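Local coordinates for protein FMN reductase [NAD(P)H] (Bacillus subtilis, PDB 1ZCH) that reduces flavin mononucleotide, nitroaromatic compounds, quinones, chromates and azo dyes with NADH or NADPH, working as an FMN-containing homodimer, at residues E20-E25 / L161-P166; T47-Q52 / L78-F83; Y154-S159 / E238-Q243. All blocks are in the same frame, centred on the assembly; numbering follows the deposited sequence. Where two conformers were deposited one is given.

Contact 1 of 3, residues E20-E25 / L161-P166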
loop_
_atom_site.group_PDB
_atom_site.type_symbol
_atom_site.label_atom_id
_atom_site.label_comp_id
_atom_site.label_asym_id
_atom_site.label_seq_id
_atom_site.Cartn_x
_atom_site.Cartn_y
_atom_site.Cartn_z
ATOM N N GLU A 20 -19.623 15.470 14.462
ATOM C CA GLU A 20 -20.638 14.839 13.622
ATOM C C GLU A 20 -20.287 13.370 13.411
ATOM O O GLU A 20 -19.149 13.034 13.086
ATOM C CB GLU A 20 -20.713 15.543 12.262
ATOM C CG GLU A 20 -22.011 15.303 11.492
ATOM C CD GLU A 20 -21.950 15.807 10.058
ATOM O OE1 GLU A 20 -21.293 16.839 9.811
ATOM O OE2 GLU A 20 -22.572 15.177 9.175
ATOM N N PRO A 21 -21.267 12.471 13.587
ATOM C CA PRO A 21 -20.998 11.043 13.402
ATOM C C PRO A 21 -20.817 10.665 11.937
ATOM O O PRO A 21 -21.251 11.384 11.039
ATOM C CB PRO A 21 -22.230 10.386 14.014
ATOM C CG PRO A 21 -23.313 11.361 13.672
ATOM C CD PRO A 21 -22.665 12.691 14.000
ATOM N N VAL A 22 -20.156 9.538 11.702
ATOM C CA VAL A 22 -19.956 9.050 10.346
ATOM C C VAL A 22 -20.993 7.948 10.165
ATOM O O VAL A 22 -20.991 6.959 10.902
ATOM C CB VAL A 22 -18.539 8.468 10.149
ATOM C CG1 VAL A 22 -18.415 7.865 8.756
ATOM C CG2 VAL A 22 -17.499 9.568 10.337
ATOM N N ALA A 23 -21.884 8.133 9.197
ATOM C CA ALA A 23 -22.944 7.167 8.927
ATOM C C ALA A 23 -22.422 5.769 8.614
ATOM O O ALA A 23 -21.437 5.604 7.887
ATOM C CB ALA A 23 -23.821 7.666 7.778
ATOM N N GLN A 24 -23.096 4.763 9.164
ATOM C CA GLN A 24 -22.715 3.373 8.941
ATOM C C GLN A 24 -22.698 3.069 7.450
ATOM O O GLN A 24 -21.833 2.343 6.966
ATOM C CB GLN A 24 -23.704 2.434 9.642
ATOM C CG GLN A 24 -23.464 0.956 9.368
ATOM C CD GLN A 24 -22.071 0.512 9.769
ATOM O OE1 GLN A 24 -21.649 0.715 10.905
ATOM N NE2 GLN A 24 -21.350 -0.103 8.837
ATOM N N GLU A 25 -23.657 3.632 6.725
ATOM C CA GLU A 25 -23.747 3.412 5.288
ATOM C C GLU A 25 -22.484 3.869 4.574
ATOM O O GLU A 25 -22.043 3.228 3.619
ATOM C CB GLU A 25 -24.952 4.151 4.708
ATOM C CG GLU A 25 -25.313 3.710 3.300
ATOM C CD GLU A 25 -26.530 4.434 2.755
ATOM O OE1 GLU A 25 -27.431 4.765 3.553
ATOM O OE2 GLU A 25 -26.592 4.657 1.528
ATOM N N LEU A 161 -6.246 4.883 10.319
ATOM C CA LEU A 161 -6.791 5.880 9.417
ATOM C C LEU A 161 -7.916 6.558 10.177
ATOM O O LEU A 161 -8.908 5.923 10.533
ATOM C CB LEU A 161 -7.345 5.253 8.133
ATOM C CG LEU A 161 -7.885 6.286 7.127
ATOM C CD1 LEU A 161 -6.737 7.184 6.629
ATOM C CD2 LEU A 161 -8.553 5.578 5.956
ATOM N N VAL A 162 -7.730 7.841 10.452
ATOM C CA VAL A 162 -8.733 8.623 11.151
ATOM C C VAL A 162 -9.765 9.055 10.112
ATOM O O VAL A 162 -9.405 9.434 8.999
ATOM C CB VAL A 162 -8.092 9.871 11.804
ATOM C CG1 VAL A 162 -9.169 10.779 12.379
ATOM C CG2 VAL A 162 -7.124 9.442 12.900
ATOM N N ILE A 163 -11.043 8.974 10.468
ATOM C CA ILE A 163 -12.110 9.378 9.560
ATOM C C ILE A 163 -13.170 10.176 10.318
ATOM O O ILE A 163 -13.557 9.818 11.435
ATOM C CB ILE A 163 -12.789 8.155 8.891
ATOM C CG1 ILE A 163 -11.752 7.350 8.102
ATOM C CG2 ILE A 163 -13.903 8.624 7.954
ATOM C CD1 ILE A 163 -12.325 6.131 7.396
ATOM N N GLY A 164 -13.626 11.265 9.709
ATOM C CA GLY A 164 -14.639 12.093 10.336
ATOM C C GLY A 164 -14.987 13.287 9.469
ATOM O O GLY A 164 -14.454 13.441 8.372
ATOM N N HIS A 165 -15.888 14.133 9.955
ATOM C CA HIS A 165 -16.283 15.324 9.216
ATOM C C HIS A 165 -15.295 16.445 9.547
ATOM O O HIS A 165 -15.048 16.749 10.713
ATOM C CB HIS A 165 -17.723 15.701 9.587
ATOM C CG HIS A 165 -18.731 14.689 9.132
ATOM N ND1 HIS A 165 -19.169 14.615 7.828
ATOM C CD2 HIS A 165 -19.327 13.665 9.786
ATOM C CE1 HIS A 165 -19.992 13.589 7.696
ATOM N NE2 HIS A 165 -20.104 12.995 8.871
ATOM N N PRO A 166 -14.701 17.064 8.516
ATOM C CA PRO A 166 -13.726 18.144 8.706
ATOM C C PRO A 166 -14.269 19.402 9.384
ATOM O O PRO A 166 -15.380 19.845 9.088
ATOM C CB PRO A 166 -13.251 18.443 7.279
ATOM C CG PRO A 166 -13.552 17.174 6.519
ATOM C CD PRO A 166 -14.888 16.776 7.084
HETATM O O HOH W 1 -16.771 13.999 12.535
HETATM O O HOH W 2 -21.601 10.830 7.820
#

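Contact 2 of 3, residues T47-Q52 / L78-F83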
loop_
_atom_site.group_PDB
_atom_site.type_symbol
_atom_site.label_atom_id
_atom_site.label_comp_id
_atom_site.label_asym_id
_atom_site.label_seq_id
_atom_site.Cartn_x
_atom_site.Cartn_y
_atom_site.Cartn_z
ATOM N N THR A 47 -6.613 -6.751 7.151
ATOM C CA THR A 47 -7.811 -6.746 7.978
ATOM C C THR A 47 -7.993 -5.325 8.479
ATOM O O THR A 47 -7.017 -4.637 8.783
ATOM C CB THR A 47 -7.679 -7.718 9.172
ATOM O OG1 THR A 47 -7.791 -9.064 8.691
ATOM C CG2 THR A 47 -8.767 -7.461 10.218
ATOM N N VAL A 48 -9.244 -4.883 8.542
ATOM C CA VAL A 48 -9.546 -3.541 9.011
ATOM C C VAL A 48 -10.374 -3.630 10.281
ATOM O O VAL A 48 -11.448 -4.229 10.283
ATOM C CB VAL A 48 -10.359 -2.744 7.969
ATOM C CG1 VAL A 48 -10.623 -1.330 8.492
ATOM C CG2 VAL A 48 -9.606 -2.687 6.642
ATOM N N ILE A 49 -9.863 -3.053 11.362
ATOM C CA ILE A 49 -10.597 -3.041 12.621
ATOM C C ILE A 49 -11.224 -1.651 12.719
ATOM O O ILE A 49 -10.514 -0.647 12.656
ATOM C CB ILE A 49 -9.665 -3.230 13.850
ATOM C CG1 ILE A 49 -8.789 -4.477 13.687
ATOM C CG2 ILE A 49 -10.513 -3.333 15.121
ATOM C CD1 ILE A 49 -9.545 -5.784 13.686
ATOM N N THR A 50 -12.547 -1.592 12.846
ATOM C CA THR A 50 -13.236 -0.313 12.971
ATOM C C THR A 50 -13.450 -0.066 14.453
ATOM O O THR A 50 -14.071 -0.882 15.142
ATOM C CB THR A 50 -14.612 -0.328 12.266
ATOM O OG1 THR A 50 -14.426 -0.536 10.862
ATOM C CG2 THR A 50 -15.340 1.002 12.479
ATOM N N VAL A 51 -12.921 1.049 14.944
ATOM C CA VAL A 51 -13.051 1.395 16.352
ATOM C C VAL A 51 -13.839 2.689 16.491
ATOM O O VAL A 51 -13.440 3.729 15.966
ATOM C CB VAL A 51 -11.663 1.584 17.013
ATOM C CG1 VAL A 51 -11.832 1.996 18.469
ATOM C CG2 VAL A 51 -10.855 0.295 16.917
ATOM N N GLN A 52 -14.967 2.622 17.190
ATOM C CA GLN A 52 -15.788 3.807 17.396
ATOM C C GLN A 52 -16.062 4.017 18.884
ATOM O O GLN A 52 -16.599 5.050 19.282
ATOM C CB GLN A 52 -17.100 3.689 16.620
ATOM C CG GLN A 52 -16.898 3.430 15.134
ATOM C CD GLN A 52 -18.199 3.401 14.358
ATOM O OE1 GLN A 52 -18.755 4.445 14.018
ATOM N NE2 GLN A 52 -18.696 2.203 14.084
ATOM N N LEU A 78 -8.081 0.551 11.820
ATOM C CA LEU A 78 -6.727 0.024 11.943
ATOM C C LEU A 78 -6.502 -0.985 10.827
ATOM O O LEU A 78 -7.201 -1.994 10.746
ATOM C CB LEU A 78 -6.512 -0.664 13.293
ATOM C CG LEU A 78 -5.104 -1.262 13.431
ATOM C CD1 LEU A 78 -4.069 -0.149 13.395
ATOM C CD2 LEU A 78 -4.996 -2.047 14.729
ATOM N N PHE A 79 -5.541 -0.694 9.957
ATOM C CA PHE A 79 -5.213 -1.585 8.851
ATOM C C PHE A 79 -4.074 -2.487 9.304
ATOM O O PHE A 79 -3.002 -2.008 9.682
ATOM C CB PHE A 79 -4.800 -0.768 7.622
ATOM C CG PHE A 79 -5.940 -0.035 6.978
ATOM C CD1 PHE A 79 -6.568 -0.554 5.849
ATOM C CD2 PHE A 79 -6.425 1.153 7.531
ATOM C CE1 PHE A 79 -7.667 0.097 5.277
ATOM C CE2 PHE A 79 -7.521 1.809 6.969
ATOM C CZ PHE A 79 -8.144 1.282 5.842
ATOM N N CYS A 80 -4.322 -3.792 9.277
ATOM C CA CYS A 80 -3.336 -4.780 9.706
ATOM C C CYS A 80 -3.008 -5.769 8.604
ATOM O O CYS A 80 -3.877 -6.139 7.819
ATOM C CB CYS A 80 -3.873 -5.596 10.888
ATOM S SG CYS A 80 -4.523 -4.657 12.280
ATOM N N ALA A 81 -1.750 -6.193 8.550
ATOM C CA ALA A 81 -1.349 -7.221 7.601
ATOM C C ALA A 81 -1.972 -8.447 8.269
ATOM O O ALA A 81 -1.929 -8.565 9.498
ATOM C CB ALA A 81 0.168 -7.348 7.563
ATOM N N ASP A 82 -2.546 -9.356 7.487
ATOM C CA ASP A 82 -3.199 -10.523 8.073
ATOM C C ASP A 82 -2.895 -11.832 7.351
ATOM O O ASP A 82 -3.274 -12.014 6.192
ATOM C CB ASP A 82 -4.720 -10.300 8.090
ATOM C CG ASP A 82 -5.475 -11.372 8.874
ATOM O OD1 ASP A 82 -5.156 -12.571 8.736
ATOM O OD2 ASP A 82 -6.411 -11.011 9.618
ATOM N N PHE A 83 -2.197 -12.732 8.037
ATOM C CA PHE A 83 -1.894 -14.049 7.486
ATOM C C PHE A 83 -2.533 -15.092 8.405
ATOM O O PHE A 83 -2.205 -16.281 8.350
ATOM C CB PHE A 83 -0.378 -14.263 7.372
ATOM C CG PHE A 83 0.208 -13.742 6.086
ATOM C CD1 PHE A 83 0.315 -14.565 4.971
ATOM C CD2 PHE A 83 0.609 -12.411 5.978
ATOM C CE1 PHE A 83 0.813 -14.073 3.757
ATOM C CE2 PHE A 83 1.106 -11.907 4.771
ATOM C CZ PHE A 83 1.207 -12.739 3.661
#

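Contact 3 of 3, residues Y154-S159 / E238-Q243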
loop_
_atom_site.group_PDB
_atom_site.type_symbol
_atom_site.label_atom_id
_atom_site.label_comp_id
_atom_site.label_asym_id
_atom_site.label_seq_id
_atom_site.Cartn_x
_atom_site.Cartn_y
_atom_site.Cartn_z
ATOM N N TYR A 154 0.164 -13.913 13.529
ATOM C CA TYR A 154 0.124 -13.703 12.075
ATOM C C TYR A 154 -0.614 -12.441 11.641
ATOM O O TYR A 154 -0.915 -12.257 10.462
ATOM C CB TYR A 154 -0.459 -14.927 11.365
ATOM C CG TYR A 154 0.343 -16.178 11.632
ATOM C CD1 TYR A 154 1.702 -16.238 11.319
ATOM C CD2 TYR A 154 -0.244 -17.291 12.232
ATOM C CE1 TYR A 154 2.456 -17.374 11.600
ATOM C CE2 TYR A 154 0.501 -18.432 12.516
ATOM C CZ TYR A 154 1.846 -18.469 12.199
ATOM O OH TYR A 154 2.575 -19.606 12.467
ATOM N N VAL A 155 -0.898 -11.572 12.604
ATOM C CA VAL A 155 -1.562 -10.303 12.332
ATOM C C VAL A 155 -0.734 -9.208 13.001
ATOM O O VAL A 155 -0.344 -9.341 14.162
ATOM C CB VAL A 155 -2.994 -10.264 12.922
ATOM C CG1 VAL A 155 -3.631 -8.887 12.677
ATOM C CG2 VAL A 155 -3.846 -11.363 12.301
ATOM N N PHE A 156 -0.436 -8.142 12.267
ATOM C CA PHE A 156 0.310 -7.035 12.856
ATOM C C PHE A 156 -0.163 -5.691 12.318
ATOM O O PHE A 156 -0.497 -5.554 11.137
ATOM C CB PHE A 156 1.831 -7.223 12.679
ATOM C CG PHE A 156 2.317 -7.161 11.259
ATOM C CD1 PHE A 156 2.582 -5.938 10.651
ATOM C CD2 PHE A 156 2.573 -8.330 10.548
ATOM C CE1 PHE A 156 3.103 -5.882 9.353
ATOM C CE2 PHE A 156 3.093 -8.287 9.253
ATOM C CZ PHE A 156 3.360 -7.059 8.654
ATOM N N PRO A 157 -0.228 -4.681 13.197
ATOM C CA PRO A 157 -0.678 -3.343 12.809
ATOM C C PRO A 157 0.301 -2.625 11.897
ATOM O O PRO A 157 1.512 -2.664 12.109
ATOM C CB PRO A 157 -0.839 -2.642 14.150
ATOM C CG PRO A 157 0.300 -3.219 14.941
ATOM C CD PRO A 157 0.206 -4.698 14.607
ATOM N N LEU A 158 -0.230 -1.975 10.868
ATOM C CA LEU A 158 0.608 -1.225 9.943
ATOM C C LEU A 158 0.280 0.260 9.995
ATOM O O LEU A 158 1.172 1.093 10.143
ATOM C CB LEU A 158 0.441 -1.764 8.521
ATOM C CG LEU A 158 1.218 -3.067 8.320
ATOM C CD1 LEU A 158 0.798 -3.753 7.040
ATOM C CD2 LEU A 158 2.710 -2.746 8.307
ATOM N N SER A 159 -0.999 0.597 9.896
ATOM C CA SER A 159 -1.388 2.000 9.938
ATOM C C SER A 159 -2.851 2.202 10.278
ATOM O O SER A 159 -3.710 1.413 9.891
ATOM C CB SER A 159 -1.099 2.669 8.590
ATOM O OG SER A 159 -1.452 4.048 8.603
ATOM N N GLU A 238 11.310 -7.379 16.241
ATOM C CA GLU A 238 10.813 -8.056 17.433
ATOM C C GLU A 238 9.295 -8.242 17.365
ATOM O O GLU A 238 8.790 -9.326 17.653
ATOM C CB GLU A 238 11.186 -7.259 18.685
ATOM C CG GLU A 238 10.636 -7.842 19.976
ATOM C CD GLU A 238 11.212 -7.168 21.206
ATOM O OE1 GLU A 238 11.139 -5.924 21.295
ATOM O OE2 GLU A 238 11.735 -7.886 22.086
ATOM N N MET A 239 8.578 -7.183 16.990
ATOM C CA MET A 239 7.118 -7.238 16.868
ATOM C C MET A 239 6.726 -8.327 15.882
ATOM O O MET A 239 5.883 -9.178 16.171
ATOM C CB MET A 239 6.552 -5.904 16.354
ATOM C CG MET A 239 5.104 -6.016 15.832
ATOM S SD MET A 239 4.487 -4.588 14.884
ATOM C CE MET A 239 5.123 -4.963 13.256
ATOM N N LEU A 240 7.343 -8.279 14.707
ATOM C CA LEU A 240 7.067 -9.244 13.652
ATOM C C LEU A 240 7.291 -10.682 14.105
ATOM O O LEU A 240 6.446 -11.548 13.873
ATOM C CB LEU A 240 7.930 -8.932 12.426
ATOM C CG LEU A 240 7.583 -7.607 11.735
ATOM C CD1 LEU A 240 8.627 -7.267 10.673
ATOM C CD2 LEU A 240 6.192 -7.718 11.111
ATOM N N GLU A 241 8.421 -10.940 14.759
ATOM C CA GLU A 241 8.722 -12.287 15.226
ATOM C C GLU A 241 7.715 -12.747 16.273
ATOM O O GLU A 241 7.285 -13.903 16.269
ATOM C CB GLU A 241 10.136 -12.346 15.809
ATOM C CG GLU A 241 11.215 -11.929 14.831
ATOM C CD GLU A 241 12.617 -12.171 15.363
ATOM O OE1 GLU A 241 12.923 -11.712 16.486
ATOM O OE2 GLU A 241 13.412 -12.819 14.650
ATOM N N LYS A 242 7.338 -11.837 17.164
ATOM C CA LYS A 242 6.382 -12.148 18.216
ATOM C C LYS A 242 5.028 -12.499 17.610
ATOM O O LYS A 242 4.242 -13.236 18.209
ATOM C CB LYS A 242 6.246 -10.944 19.149
ATOM C CG LYS A 242 5.458 -11.204 20.418
ATOM C CD LYS A 242 5.521 -9.997 21.342
ATOM C CE LYS A 242 6.960 -9.665 21.736
ATOM N NZ LYS A 242 7.055 -8.409 22.534
ATOM N N GLN A 243 4.763 -11.974 16.418
ATOM C CA GLN A 243 3.507 -12.242 15.732
ATOM C C GLN A 243 3.597 -13.401 14.741
ATOM O O GLN A 243 2.726 -13.566 13.888
ATOM C CB GLN A 243 3.013 -10.983 15.019
ATOM C CG GLN A 243 2.530 -9.895 15.967
ATOM C CD GLN A 243 1.528 -10.412 16.990
ATOM O OE1 GLN A 243 1.886 -10.711 18.132
ATOM N NE2 GLN A 243 0.268 -10.528 16.581
#

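Contact 1 of 3, residues E20-E25 / L161-P166
His165, just past the end of strand 155-164, sets its imidazole against the segment that leads from Glu20 through Pro21 and Val22 into helix 24-36. The contact thus joins the approach to that helix to an inner strand of the antiparallel sheet of the nitroreductase fold, towards the edge of the subunit.

One direct hydrogen bond links the segments. His165 NE2 donates to Pro21 O at 2.9 Å, but the bond is weak, with an angle of only 128° at the hydrogen. The carbonyl oxygen sits at the ring edge, near its plane, and the backbone oxygen of Glu20 also approaches that edge, next to CD2.

Stacking covers a face of the same ring. In the modelled conformer of Glu20, one of two, the carboxylate lies nearly parallel to the imidazole, 4° between the planes, with OE2 3.3 Å from His165 NE2 and shifted toward the rim. In this rotamer CG stands opposite the backbone N (chi1 -160°) and the chain runs out extended, which carries the carboxylate across the ring. Any effect of this placement on the charge of the imidazole is doubtful, because Glu20 has a second conformer.

Apolar packing lies one and two residues back along the strand. Val22 CG2, the branch beside its backbone N, reaches Gly164 CA at 3.8 Å and more loosely faces Ile163 CG2. Beyond the two segments Val22 also rests on Pro74 and Val75, so it is buried against the sheet.

Two waters complete the join. One accepts from Ala23 N, at the N-cap position of helix 24-36, and is also hydrogen-bonded to His165 NE2, 2.8 Å away. The other bridges the backbones, accepting from His165 N at 2.7 Å and donating to Glu20 O at 2.6 Å.

Contact 2 of 3, residues T47-Q52 / L78-F83
Thr47 and Asp82 meet at one end of an antiparallel strand pair, their side chains passing at a slant. Thr47 OG1 donates to Asp82 OD2 at 2.6 Å, approaching the oxygen from its anti side and 34° out of the carboxylate plane. The Thr47 hydroxyl lies beside its own backbone N (chi1 -74°), which aims it at the carboxylate and lets it also accept from Arg85 NH1. Asp82 is gripped further: OD1 takes the backbone N-H groups of Asn84 and Arg85 at the start of helix 84-94, and OD2 also bonds Tyr187 OH of the second subunit.

On the opposite face of the sheet, Val48 and Phe79 form a non-hydrogen-bonded pair and point the same way, side by side. Val48 CG2 touches Phe79 CE1 at 3.7 Å, while beyond this pair the ring packs on Leu161 and helix 104-127.

Ile49 and Leu78 share the Thr47 face, with their CB atoms 4.1 Å apart. The backbone pairing is regular: Thr47 with Cys80, and Ile49 with Leu78, each exchange two N-H...O bonds.

Val48 to Thr50 pair on their other side with a strand of the second subunit in a parallel ladder, so the sheet runs on across the interface through the outermost strand 46-51, as part of the nitroreductase dimer.

Contact 3 of 3, residues Y154-S159 / E238-Q243
The Phe156 ring takes Leu240 CD2 over one face: the methyl carbon stands 3.6 Å from the ring centroid and 9° off the normal, a CH-pi contact almost exactly over the centre. Met239 CE comes in obliquely, 3.8 Å from Phe156 CD1, and Phe245 makes an edge-to-face stack with the ring. Phe156 CG sits between its backbone N and carbonyl carbon (chi1 66°), turning the ring toward helix 236-242. Replacing Phe156 with alanine is likely to leave Leu240 CD2 without the ring face it packs on and to open a gap between strand and helix.

Two hydrogen bonds join the end of the helix to the strand segment. The Gln243 side chain bends at chi2, and its NE2 donates to Val155 O at 2.8 Å with a nearly straight geometry (163°), the carbonyl oxygen lying in the plane of the amide. Alongside, Tyr154 N donates to Gln243 O at 2.6 Å, just where the chain leaves the helix.

Farther along the strand, Leu158 and Ser159 both oppose Phe79 in a classic beta bulge, and Ser159 touches the bound FMN. The contact thus packs a C-terminal helix against the strand that enters the flavin pocket.

In the fold
All three contacts bear on one antiparallel sheet. Contacts 1 and 3 use opposite ends of strand 155-164, about 27 Å apart between centres, and contact 2 pairs the neighbouring strand 75-82 with strand 46-51. Contact 1 lies outermost and is partly exposed, so waters and a glutamate modelled in two conformers share its bonding. Contacts 2 and 3 are buried and are held by direct bonds: contact 2 relies on regular backbone bonds plus a shared carboxylate, contact 3 on aromatic packing, one side-chain amide and one backbone bond. Leu161 on Phe79 links contacts 1 and 2, while probable backbone bonds join Phe83 to Tyr154 and Phe79 to Ser159. Contacts 2 and 3 also meet the second subunit.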